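Local coordinates for adenylate isopentenyltransferase (Humulus lupulus, PDB 3A8T), which catalyses the transfer of a dimethylallyl group from dimethylallyl diphosphate to the adenine amino group of ATP, ADP or AMP, a step in cytokinin biosynthesis, at residues L80-N85 against D196-L201; D205-F210 against I232-F237; D72-Y77 against T226-A231. One frame throughout, in Å; residues are numbered along the deposited sequence.

Contact 1: L80-N85 against D196-L201. With ATP (adenosine-5'-triphosphate), chain B.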
loop_
_atom_site.group_PDB
_atom_site.type_symbol
_atom_site.label_atom_id
_atom_site.label_comp_id
_atom_site.label_asym_id
_atom_site.label_seq_id
_atom_site.Cartn_x
_atom_site.Cartn_y
_atom_site.Cartn_z
ATOM N N LEU A 80 5.604 -8.697 -8.243
ATOM C CA LEU A 80 6.355 -7.582 -7.679
ATOM C C LEU A 80 6.073 -7.421 -6.210
ATOM O O LEU A 80 5.776 -6.328 -5.769
ATOM C CB LEU A 80 6.016 -6.276 -8.407
ATOM C CG LEU A 80 6.143 -6.256 -9.951
ATOM C CD1 LEU A 80 5.646 -4.905 -10.449
ATOM C CD2 LEU A 80 7.557 -6.514 -10.424
ATOM N N ASP A 81 6.175 -8.510 -5.465
ATOM C CA ASP A 81 5.919 -8.511 -4.050
ATOM C C ASP A 81 6.748 -7.433 -3.347
ATOM O O ASP A 81 6.243 -6.759 -2.425
ATOM C CB ASP A 81 6.197 -9.896 -3.479
ATOM C CG ASP A 81 5.236 -10.985 -4.026
ATOM O OD1 ASP A 81 4.121 -10.668 -4.464
ATOM O OD2 ASP A 81 5.564 -12.183 -3.994
ATOM N N ILE A 82 7.992 -7.228 -3.802
ATOM C CA ILE A 82 8.862 -6.197 -3.202
ATOM C C ILE A 82 8.424 -4.804 -3.599
ATOM O O ILE A 82 8.116 -3.987 -2.754
ATOM C CB ILE A 82 10.363 -6.352 -3.618
ATOM C CG1 ILE A 82 10.941 -7.613 -2.996
ATOM C CG2 ILE A 82 11.231 -5.137 -3.118
ATOM C CD1 ILE A 82 12.318 -8.006 -3.601
ATOM N N THR A 83 8.385 -4.567 -4.906
ATOM C CA THR A 83 8.010 -3.285 -5.464
ATOM C C THR A 83 6.679 -2.757 -4.930
ATOM O O THR A 83 6.557 -1.563 -4.681
ATOM C CB THR A 83 7.984 -3.327 -7.042
ATOM O OG1 THR A 83 9.256 -3.782 -7.559
ATOM C CG2 THR A 83 7.712 -1.908 -7.605
ATOM N N THR A 84 5.715 -3.652 -4.708
ATOM C CA THR A 84 4.406 -3.235 -4.241
ATOM C C THR A 84 4.256 -3.118 -2.752
ATOM O O THR A 84 3.230 -2.647 -2.278
ATOM C CB THR A 84 3.223 -4.135 -4.799
ATOM O OG1 THR A 84 3.475 -5.504 -4.529
ATOM C CG2 THR A 84 3.021 -3.911 -6.319
ATOM N N ASN A 85 5.313 -3.516 -2.041
ATOM C CA ASN A 85 5.409 -3.473 -0.608
ATOM C C ASN A 85 4.384 -4.393 0.055
ATOM O O ASN A 85 3.713 -3.994 1.021
ATOM C CB ASN A 85 5.248 -2.036 -0.122
ATOM C CG ASN A 85 6.047 -0.992 -0.996
ATOM O OD1 ASN A 85 5.456 -0.273 -1.881
ATOM N ND2 ASN A 85 7.363 -0.893 -0.748
ATOM N N ASP A 196 15.130 2.720 -0.380
ATOM C CA ASP A 196 16.466 2.134 -0.211
ATOM C C ASP A 196 16.370 0.675 0.300
ATOM O O ASP A 196 17.060 -0.193 -0.188
ATOM C CB ASP A 196 17.297 2.994 0.756
ATOM C CG ASP A 196 17.933 4.239 0.076
ATOM O OD1 ASP A 196 17.472 4.678 -0.995
ATOM O OD2 ASP A 196 18.903 4.795 0.621
ATOM N N ASP A 197 15.514 0.392 1.266
ATOM C CA ASP A 197 15.350 -0.983 1.760
ATOM C C ASP A 197 14.809 -1.935 0.672
ATOM O O ASP A 197 15.101 -3.088 0.688
ATOM C CB ASP A 197 14.377 -1.052 2.952
ATOM C CG ASP A 197 14.828 -0.241 4.189
ATOM O OD1 ASP A 197 15.924 0.388 4.188
ATOM O OD2 ASP A 197 14.051 -0.225 5.183
ATOM N N MET A 198 13.961 -1.445 -0.224
ATOM C CA MET A 198 13.406 -2.245 -1.347
ATOM C C MET A 198 14.518 -2.561 -2.342
ATOM O O MET A 198 14.561 -3.642 -2.902
ATOM C CB MET A 198 12.294 -1.476 -2.085
ATOM C CG MET A 198 11.018 -1.386 -1.245
ATOM S SD MET A 198 9.964 0.014 -1.516
ATOM C CE MET A 198 9.457 -0.224 -3.132
ATOM N N LEU A 199 15.417 -1.610 -2.561
ATOM C CA LEU A 199 16.513 -1.848 -3.497
ATOM C C LEU A 199 17.451 -2.840 -2.839
ATOM O O LEU A 199 17.940 -3.746 -3.491
ATOM C CB LEU A 199 17.318 -0.565 -3.810
ATOM C CG LEU A 199 17.133 0.415 -4.982
ATOM C CD1 LEU A 199 16.464 -0.271 -6.169
ATOM C CD2 LEU A 199 16.351 1.641 -4.505
ATOM N N GLU A 200 17.707 -2.671 -1.551
ATOM C CA GLU A 200 18.599 -3.584 -0.840
ATOM C C GLU A 200 18.048 -5.023 -0.815
ATOM O O GLU A 200 18.804 -5.996 -0.828
ATOM C CB GLU A 200 18.851 -3.059 0.568
ATOM C CG GLU A 200 19.881 -3.814 1.334
ATOM C CD GLU A 200 20.325 -3.088 2.623
ATOM O OE1 GLU A 200 19.458 -2.429 3.273
ATOM O OE2 GLU A 200 21.545 -3.202 2.994
ATOM N N LEU A 201 16.729 -5.153 -0.818
ATOM C CA LEU A 201 16.072 -6.455 -0.813
ATOM C C LEU A 201 16.072 -7.073 -2.208
ATOM O O LEU A 201 15.761 -8.203 -2.360
ATOM C CB LEU A 201 14.635 -6.275 -0.362
ATOM C CG LEU A 201 13.900 -7.057 0.719
ATOM C CD1 LEU A 201 14.840 -7.497 1.882
ATOM C CD2 LEU A 201 12.752 -6.145 1.225
HETATM P PG ATP B . -6.012 7.054 -8.411
HETATM O O1G ATP B . -7.400 6.590 -8.727
HETATM O O2G ATP B . -5.029 6.489 -9.582
HETATM O O3G ATP B . -5.939 8.666 -8.417
HETATM P PB ATP B . -6.431 5.520 -6.161
HETATM O O1B ATP B . -7.323 6.155 -5.238
HETATM O O2B ATP B . -7.282 4.747 -7.206
HETATM O O3B ATP B . -5.496 6.585 -6.897
HETATM P PA ATP B . -4.000 4.778 -4.940
HETATM O O1A ATP B . -3.776 6.132 -4.458
HETATM O O2A ATP B . -3.595 3.781 -3.724
HETATM O O3A ATP B . -5.562 4.423 -5.334
HETATM O "O5'" ATP B . -2.981 4.364 -6.138
HETATM C "C5'" ATP B . -2.785 5.376 -7.086
HETATM C "C4'" ATP B . -1.468 5.076 -7.774
HETATM O "O4'" ATP B . -0.427 5.060 -6.790
HETATM C "C3'" ATP B . -1.389 3.681 -8.442
HETATM O "O3'" ATP B . -1.898 3.726 -9.773
HETATM C "C2'" ATP B . 0.115 3.367 -8.369
HETATM O "O2'" ATP B . 0.775 3.922 -9.453
HETATM C "C1'" ATP B . 0.579 4.011 -7.083
HETATM N N9 ATP B . 0.630 3.008 -5.983
HETATM C C8 ATP B . -0.356 2.770 -5.027
HETATM N N7 ATP B . -0.029 1.744 -4.268
HETATM C C5 ATP B . 1.179 1.256 -4.671
HETATM C C6 ATP B . 2.059 0.173 -4.273
HETATM N N6 ATP B . 1.753 -0.686 -3.247
HETATM N N1 ATP B . 3.215 0.015 -4.952
HETATM C C2 ATP B . 3.550 0.820 -5.952
HETATM N N3 ATP B . 2.775 1.827 -6.359
HETATM C C4 ATP B . 1.614 2.084 -5.779
#
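I82 lies against M198 and L201, the two residues by which helix 184-201 meets the 80-85 segment. The CA atoms of I82 and M198 are 6.3 Å apart, and the two side chains slide past each other in opposite directions. I82 uses both of its branches. With chi1 at -68°, CG1 stands beside the backbone N while CG2 is anti to it, which sends the two arms to different places on the helix. CG2 of I82 rests on M198 CB at 3.9 Å and reaches M198 O at 3.7 Å. The longer arm ends at CD1 of I82, which packs on L201 O at 3.7 Å, one helical turn further along.

M198 is bent at chi3 (64°), and the bend carries its CE over to T83 O, 3.5 Å away. The amide of N85 also lies by the M198 sulfur, but that approach is too tight to interpret.

Just before the turn, L80 O is gripped twice: T84 N donates to it at 2.9 Å, and T84 OG1 comes from above the carbonyl plane at 2.7 Å. The I82-N85 segment is a type I turn, and it presents T84 O to the ligand. ATP N6 donates to T84 O at 2.6 Å and 167°, so the same small turn meets the helix through I82 and the adenine through T84.

The turn belongs to the loop between strands 66-70 and 97-98. Helix 203-210 borders both halves: its M203 touches T83 and M198, while its E206 takes T83 OG1 and I82 N as hydrogen-bond partners.

Contact 2: D205-F210 against I232-F237; sequences DELAEF and IGVPEF. With ATP (adenosine-5'-triphosphate), chain B.
The backbones of helix 203-210 and of the first turn of helix 234-243 come closest at L207 and V234, whose CA atoms are 6.8 Å apart, with G233 at the N-cap. L207 contributes the largest share of the contact, through its two methyls. CD1 of L207 meets F237 CD2 obliquely at 3.5 Å, the two side chains crossing at about a right angle, and CD2 of L207 lies 4.0 Å from V234 CG2. The other methyl of V234 serves F210: CG1 of V234 sits near the ring plane, at the edge, 4.5 Å from CE2 of F210. With an alanine in place of L207 both methyls would go, which would probably open a gap between the helices beside V234 CG2 and F237 CD2.

E236 folds back toward the helix start, where its OE1 receives G233 N at 2.6 Å from above the carboxylate plane. G233 has a phi of 116°, where a side chain would be jammed against the preceding carbonyl. Just ahead, I232 N donates to ATP N3 at 2.9 Å and 170°, which ties the helix start to the adenine. F237 also packs on A267 and I271 of helix 257-289 and meets F204 of helix 203-210 edge-to-face, so its ring joins helix 234-243 to both.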
loop_
_atom_site.group_PDB
_atom_site.type_symbol
_atom_site.label_atom_id
_atom_site.label_comp_id
_atom_site.label_asym_id
_atom_site.label_seq_id
_atom_site.Cartn_x
_atom_site.Cartn_y
_atom_site.Cartn_z
ATOM N N ASP A 205 16.411 -6.217 -9.371
ATOM C CA ASP A 205 16.449 -7.479 -10.068
ATOM C C ASP A 205 15.056 -7.964 -10.323
ATOM O O ASP A 205 14.802 -8.607 -11.278
ATOM C CB ASP A 205 17.188 -8.464 -9.207
ATOM C CG ASP A 205 18.582 -7.989 -8.932
ATOM O OD1 ASP A 205 19.413 -7.983 -9.873
ATOM O OD2 ASP A 205 18.852 -7.581 -7.787
ATOM N N GLU A 206 14.146 -7.631 -9.445
ATOM C CA GLU A 206 12.750 -8.038 -9.593
ATOM C C GLU A 206 12.188 -7.330 -10.827
ATOM O O GLU A 206 11.520 -7.926 -11.669
ATOM C CB GLU A 206 11.976 -7.607 -8.334
ATOM C CG GLU A 206 10.541 -8.045 -8.274
ATOM C CD GLU A 206 9.798 -7.500 -7.051
ATOM O OE1 GLU A 206 9.519 -6.278 -7.009
ATOM O OE2 GLU A 206 9.502 -8.305 -6.137
ATOM N N LEU A 207 12.496 -6.042 -10.937
ATOM C CA LEU A 207 12.003 -5.249 -12.039
ATOM C C LEU A 207 12.719 -5.627 -13.332
ATOM O O LEU A 207 12.120 -5.582 -14.405
ATOM C CB LEU A 207 12.172 -3.752 -11.701
ATOM C CG LEU A 207 11.381 -3.119 -10.535
ATOM C CD1 LEU A 207 11.990 -1.844 -10.196
ATOM C CD2 LEU A 207 9.891 -2.862 -10.889
ATOM N N ALA A 208 13.998 -5.992 -13.257
ATOM C CA ALA A 208 14.714 -6.392 -14.470
ATOM C C ALA A 208 14.092 -7.666 -15.018
ATOM O O ALA A 208 14.028 -7.849 -16.220
ATOM C CB ALA A 208 16.236 -6.625 -14.188
ATOM N N GLU A 209 13.625 -8.542 -14.136
ATOM C CA GLU A 209 13.024 -9.812 -14.556
ATOM C C GLU A 209 11.593 -9.587 -15.050
ATOM O O GLU A 209 11.094 -10.311 -15.918
ATOM C CB GLU A 209 13.049 -10.816 -13.395
ATOM C CG GLU A 209 12.336 -12.135 -13.675
ATOM C CD GLU A 209 13.075 -13.037 -14.708
ATOM O OE1 GLU A 209 14.338 -13.092 -14.690
ATOM O OE2 GLU A 209 12.394 -13.705 -15.533
ATOM N N PHE A 210 10.947 -8.557 -14.517
ATOM C CA PHE A 210 9.578 -8.213 -14.907
ATOM C C PHE A 210 9.569 -7.547 -16.304
ATOM O O PHE A 210 8.605 -7.654 -17.100
ATOM C CB PHE A 210 9.022 -7.234 -13.897
ATOM C CG PHE A 210 7.564 -6.977 -14.045
ATOM C CD1 PHE A 210 6.619 -8.011 -13.807
ATOM C CD2 PHE A 210 7.106 -5.718 -14.396
ATOM C CE1 PHE A 210 5.246 -7.769 -13.921
ATOM C CE2 PHE A 210 5.731 -5.466 -14.517
ATOM C CZ PHE A 210 4.804 -6.468 -14.286
ATOM N N ILE A 232 4.533 2.217 -8.594
ATOM C CA ILE A 232 5.696 3.125 -8.601
ATOM C C ILE A 232 6.950 2.235 -8.659
ATOM O O ILE A 232 7.057 1.243 -7.927
ATOM C CB ILE A 232 5.817 4.046 -7.335
ATOM C CG1 ILE A 232 4.586 4.919 -7.139
ATOM C CG2 ILE A 232 6.984 4.967 -7.503
ATOM C CD1 ILE A 232 4.295 5.740 -8.240
ATOM N N GLY A 233 7.877 2.582 -9.554
ATOM C CA GLY A 233 9.081 1.783 -9.731
ATOM C C GLY A 233 9.123 1.185 -11.114
ATOM O O GLY A 233 10.171 1.133 -11.788
ATOM N N VAL A 234 7.965 0.776 -11.608
ATOM C CA VAL A 234 8.023 0.182 -12.927
ATOM C C VAL A 234 8.343 1.141 -14.064
ATOM O O VAL A 234 9.187 0.869 -14.869
ATOM C CB VAL A 234 6.736 -0.518 -13.298
ATOM C CG1 VAL A 234 6.930 -1.175 -14.616
ATOM C CG2 VAL A 234 6.329 -1.516 -12.215
ATOM N N PRO A 235 7.611 2.256 -14.156
ATOM C CA PRO A 235 7.849 3.246 -15.235
ATOM C C PRO A 235 9.238 3.873 -15.128
ATOM O O PRO A 235 9.896 4.076 -16.153
ATOM C CB PRO A 235 6.737 4.299 -15.040
ATOM C CG PRO A 235 5.797 3.716 -13.889
ATOM C CD PRO A 235 6.694 2.770 -13.114
ATOM N N GLU A 236 9.686 4.100 -13.879
ATOM C CA GLU A 236 10.986 4.720 -13.582
ATOM C C GLU A 236 12.117 3.837 -14.078
ATOM O O GLU A 236 13.009 4.311 -14.801
ATOM C CB GLU A 236 11.159 5.024 -12.079
ATOM C CG GLU A 236 10.153 5.975 -11.487
ATOM C CD GLU A 236 8.818 5.312 -11.104
ATOM O OE1 GLU A 236 8.491 4.165 -11.539
ATOM O OE2 GLU A 236 8.077 5.950 -10.336
ATOM N N PHE A 237 12.086 2.559 -13.720
ATOM C CA PHE A 237 13.145 1.709 -14.223
ATOM C C PHE A 237 13.047 1.384 -15.678
ATOM O O PHE A 237 14.064 1.111 -16.290
ATOM C CB PHE A 237 13.349 0.465 -13.345
ATOM C CG PHE A 237 14.379 0.712 -12.253
ATOM C CD1 PHE A 237 15.735 0.943 -12.597
ATOM C CD2 PHE A 237 13.991 0.899 -10.902
ATOM C CE1 PHE A 237 16.667 1.364 -11.625
ATOM C CE2 PHE A 237 14.913 1.314 -9.938
ATOM C CZ PHE A 237 16.250 1.551 -10.295
HETATM P PG ATP B . -6.012 7.054 -8.411
HETATM O O1G ATP B . -7.400 6.590 -8.727
HETATM O O2G ATP B . -5.029 6.489 -9.582
HETATM O O3G ATP B . -5.939 8.666 -8.417
HETATM P PB ATP B . -6.431 5.520 -6.161
HETATM O O1B ATP B . -7.323 6.155 -5.238
HETATM O O2B ATP B . -7.282 4.747 -7.206
HETATM O O3B ATP B . -5.496 6.585 -6.897
HETATM P PA ATP B . -4.000 4.778 -4.940
HETATM O O1A ATP B . -3.776 6.132 -4.458
HETATM O O2A ATP B . -3.595 3.781 -3.724
HETATM O O3A ATP B . -5.562 4.423 -5.334
HETATM O "O5'" ATP B . -2.981 4.364 -6.138
HETATM C "C5'" ATP B . -2.785 5.376 -7.086
HETATM C "C4'" ATP B . -1.468 5.076 -7.774
HETATM O "O4'" ATP B . -0.427 5.060 -6.790
HETATM C "C3'" ATP B . -1.389 3.681 -8.442
HETATM O "O3'" ATP B . -1.898 3.726 -9.773
HETATM C "C2'" ATP B . 0.115 3.367 -8.369
HETATM O "O2'" ATP B . 0.775 3.922 -9.453
HETATM C "C1'" ATP B . 0.579 4.011 -7.083
HETATM N N9 ATP B . 0.630 3.008 -5.983
HETATM C C8 ATP B . -0.356 2.770 -5.027
HETATM N N7 ATP B . -0.029 1.744 -4.268
HETATM C C5 ATP B . 1.179 1.256 -4.671
HETATM C C6 ATP B . 2.059 0.173 -4.273
HETATM N N6 ATP B . 1.753 -0.686 -3.247
HETATM N N1 ATP B . 3.215 0.015 -4.952
HETATM C C2 ATP B . 3.550 0.820 -5.952
HETATM N N3 ATP B . 2.775 1.827 -6.359
HETATM C C4 ATP B . 1.614 2.084 -5.779
#

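Contact 3: D72-Y77 against T226-A231. With ATP (adenosine-5'-triphosphate), chain B.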
loop_
_atom_site.group_PDB
_atom_site.type_symbol
_atom_site.label_atom_id
_atom_site.label_comp_id
_atom_site.label_asym_id
_atom_site.label_seq_id
_atom_site.Cartn_x
_atom_site.Cartn_y
_atom_site.Cartn_z
ATOM N N ASP A 72 -5.374 -2.051 -1.231
ATOM C CA ASP A 72 -4.346 -1.368 -2.018
ATOM C C ASP A 72 -4.500 -1.940 -3.455
ATOM O O ASP A 72 -4.434 -3.139 -3.689
ATOM C CB ASP A 72 -3.001 -1.657 -1.388
ATOM C CG ASP A 72 -1.862 -1.117 -2.181
ATOM O OD1 ASP A 72 -1.724 -1.492 -3.361
ATOM O OD2 ASP A 72 -1.088 -0.322 -1.619
ATOM N N LYS A 73 -4.777 -1.084 -4.417
ATOM C CA LYS A 73 -5.023 -1.572 -5.763
ATOM C C LYS A 73 -3.853 -2.189 -6.556
ATOM O O LYS A 73 -4.091 -2.878 -7.545
ATOM C CB LYS A 73 -5.748 -0.485 -6.593
ATOM C CG LYS A 73 -4.896 0.660 -7.077
ATOM C CD LYS A 73 -5.747 1.604 -7.949
ATOM C CE LYS A 73 -4.866 2.493 -8.844
ATOM N NZ LYS A 73 -5.617 3.409 -9.701
ATOM N N MET A 74 -2.609 -1.954 -6.132
ATOM C CA MET A 74 -1.478 -2.580 -6.807
ATOM C C MET A 74 -1.242 -3.959 -6.163
ATOM O O MET A 74 -0.894 -4.935 -6.837
ATOM C CB MET A 74 -0.210 -1.711 -6.692
ATOM C CG MET A 74 -0.199 -0.475 -7.613
ATOM S SD MET A 74 -0.403 -0.988 -9.393
ATOM C CE MET A 74 -2.038 -0.445 -9.670
ATOM N N GLN A 75 -1.461 -4.037 -4.851
ATOM C CA GLN A 75 -1.247 -5.246 -4.088
ATOM C C GLN A 75 -2.210 -6.375 -4.368
ATOM O O GLN A 75 -2.030 -7.471 -3.832
ATOM C CB GLN A 75 -1.260 -4.923 -2.588
ATOM C CG GLN A 75 -0.047 -4.131 -2.163
ATOM C CD GLN A 75 0.139 -4.043 -0.685
ATOM O OE1 GLN A 75 -0.587 -4.640 0.086
ATOM N NE2 GLN A 75 1.123 -3.304 -0.277
ATOM N N VAL A 76 -3.218 -6.114 -5.201
ATOM C CA VAL A 76 -4.197 -7.134 -5.486
ATOM C C VAL A 76 -3.606 -8.089 -6.501
ATOM O O VAL A 76 -4.049 -9.206 -6.597
ATOM C CB VAL A 76 -5.582 -6.565 -6.066
ATOM C CG1 VAL A 76 -6.269 -5.717 -5.042
ATOM C CG2 VAL A 76 -5.375 -5.720 -7.368
ATOM N N TYR A 77 -2.589 -7.657 -7.233
ATOM C CA TYR A 77 -2.009 -8.476 -8.276
ATOM C C TYR A 77 -0.919 -9.355 -7.769
ATOM O O TYR A 77 -0.199 -8.946 -6.884
ATOM C CB TYR A 77 -1.418 -7.600 -9.365
ATOM C CG TYR A 77 -2.405 -6.638 -9.989
ATOM C CD1 TYR A 77 -3.432 -7.094 -10.805
ATOM C CD2 TYR A 77 -2.335 -5.276 -9.725
ATOM C CE1 TYR A 77 -4.363 -6.212 -11.334
ATOM C CE2 TYR A 77 -3.257 -4.386 -10.250
ATOM C CZ TYR A 77 -4.263 -4.857 -11.047
ATOM O OH TYR A 77 -5.182 -3.999 -11.551
ATOM N N THR A 226 -1.675 0.654 -17.363
ATOM C CA THR A 226 -2.760 -0.169 -16.910
ATOM C C THR A 226 -2.308 -1.270 -15.949
ATOM O O THR A 226 -1.298 -1.924 -16.167
ATOM C CB THR A 226 -3.543 -0.768 -18.128
ATOM O OG1 THR A 226 -4.524 -1.709 -17.656
ATOM C CG2 THR A 226 -2.604 -1.493 -19.050
ATOM N N GLY A 227 -3.073 -1.422 -14.861
ATOM C CA GLY A 227 -2.847 -2.455 -13.862
ATOM C C GLY A 227 -1.525 -2.383 -13.085
ATOM O O GLY A 227 -1.033 -1.271 -12.753
ATOM N N LEU A 228 -0.977 -3.573 -12.798
ATOM C CA LEU A 228 0.295 -3.702 -12.081
ATOM C C LEU A 228 1.418 -2.870 -12.724
ATOM O O LEU A 228 2.357 -2.482 -12.063
ATOM C CB LEU A 228 0.734 -5.169 -12.002
ATOM C CG LEU A 228 1.994 -5.393 -11.149
ATOM C CD1 LEU A 228 1.717 -4.888 -9.780
ATOM C CD2 LEU A 228 2.391 -6.834 -11.048
ATOM N N ARG A 229 1.309 -2.575 -14.015
ATOM C CA ARG A 229 2.359 -1.801 -14.645
ATOM C C ARG A 229 2.329 -0.317 -14.212
ATOM O O ARG A 229 3.206 0.444 -14.562
ATOM C CB ARG A 229 2.312 -1.992 -16.174
ATOM C CG ARG A 229 2.667 -3.395 -16.558
ATOM C CD ARG A 229 3.007 -3.566 -18.034
ATOM N NE ARG A 229 4.036 -2.636 -18.471
ATOM C CZ ARG A 229 5.341 -2.735 -18.196
ATOM N NH1 ARG A 229 5.837 -3.755 -17.488
ATOM N NH2 ARG A 229 6.144 -1.738 -18.540
ATOM N N LYS A 230 1.308 0.068 -13.446
ATOM C CA LYS A 230 1.211 1.411 -12.880
ATOM C C LYS A 230 2.052 1.585 -11.588
ATOM O O LYS A 230 2.342 2.710 -11.219
ATOM C CB LYS A 230 -0.223 1.748 -12.477
ATOM C CG LYS A 230 -1.203 1.795 -13.619
ATOM C CD LYS A 230 -2.582 2.109 -13.081
ATOM C CE LYS A 230 -2.854 3.582 -13.198
ATOM N NZ LYS A 230 -4.111 3.935 -12.478
ATOM N N ALA A 231 2.409 0.489 -10.915
ATOM C CA ALA A 231 3.156 0.486 -9.654
ATOM C C ALA A 231 4.336 1.417 -9.653
ATOM O O ALA A 231 5.076 1.427 -10.623
ATOM C CB ALA A 231 3.612 -0.934 -9.357
HETATM P PG ATP B . -6.012 7.054 -8.411
HETATM O O1G ATP B . -7.400 6.590 -8.727
HETATM O O2G ATP B . -5.029 6.489 -9.582
HETATM O O3G ATP B . -5.939 8.666 -8.417
HETATM P PB ATP B . -6.431 5.520 -6.161
HETATM O O1B ATP B . -7.323 6.155 -5.238
HETATM O O2B ATP B . -7.282 4.747 -7.206
HETATM O O3B ATP B . -5.496 6.585 -6.897
HETATM P PA ATP B . -4.000 4.778 -4.940
HETATM O O1A ATP B . -3.776 6.132 -4.458
HETATM O O2A ATP B . -3.595 3.781 -3.724
HETATM O O3A ATP B . -5.562 4.423 -5.334
HETATM O "O5'" ATP B . -2.981 4.364 -6.138
HETATM C "C5'" ATP B . -2.785 5.376 -7.086
HETATM C "C4'" ATP B . -1.468 5.076 -7.774
HETATM O "O4'" ATP B . -0.427 5.060 -6.790
HETATM C "C3'" ATP B . -1.389 3.681 -8.442
HETATM O "O3'" ATP B . -1.898 3.726 -9.773
HETATM C "C2'" ATP B . 0.115 3.367 -8.369
HETATM O "O2'" ATP B . 0.775 3.922 -9.453
HETATM C "C1'" ATP B . 0.579 4.011 -7.083
HETATM N N9 ATP B . 0.630 3.008 -5.983
HETATM C C8 ATP B . -0.356 2.770 -5.027
HETATM N N7 ATP B . -0.029 1.744 -4.268
HETATM C C5 ATP B . 1.179 1.256 -4.671
HETATM C C6 ATP B . 2.059 0.173 -4.273
HETATM N N6 ATP B . 1.753 -0.686 -3.247
HETATM N N1 ATP B . 3.215 0.015 -4.952
HETATM C C2 ATP B . 3.550 0.820 -5.952
HETATM N N3 ATP B . 2.775 1.827 -6.359
HETATM C C4 ATP B . 1.614 2.084 -5.779
#
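M74 fills the hollow between the adenine and the bend at 227-231. Its chain is bent at chi2 (-57°) and again at chi3, so that CG lies 3.6 Å from ATP C4 while SD turns off toward A231 N, 3.5 Å away. The terminal CE of M74 is lodged against G227 O at 3.3 Å. A231 CB lies on the same face of the base as M74, 3.8 Å from ATP C2, so the two side chains together floor the adenine.

The second bump is L228, set against the ring of Y77. L228 N is over one face of that ring, 3.5 Å from CE2 of Y77, and V76 CG2 lies over the opposite face, leaving the ring sandwiched. Where the ring ends, G227 offers only its CA beside Y77 OH, a hydroxyl that pairs with L110 N.

K73 NZ donates to ATP O2G at 3.1 Å, with K230 NZ close by on the ribose side; the ribose O2' donates to the backbone O of K230 at 2.7 Å. D72 OD1 accepts M74 N, closing an Asx turn, and, from the opposite face of the carboxylate plane, Q75 N, which extends it to an Asx motif. D72 OD2 receives ATP N6 at 3.3 Å and 179°. This is the acceptor-nucleotide site of the IPP transferase family, a branch of the P-loop NTPase clan, with the prenyl-accepting N6 hydrogen-bonded to D72.

Overall arrangement
The three contacts surround one adenosine: contacts 1 and 3 both hold N6, contact 2 takes N3, and contact 3 alone of the three adds the ribose and phosphates. The centres of contact 1 and contact 2 are about 10 Å apart. Contact 3 is centred about 13 Å from the centre of contact 2 and about 14 Å from that of contact 1. Contacts 1 and 2 also meet where T83 CG2 packs 3.2 Å from I232 O. Q75 NE2 reaches T84 O at 3.0 Å, linking contacts 1 and 3, and F210 CZ packs on L228 CD2 at 4.1 Å between contacts 2 and 3. In sequence, contact 1 falls within the span of contact 3, whereas contacts 2 and 3 alternate.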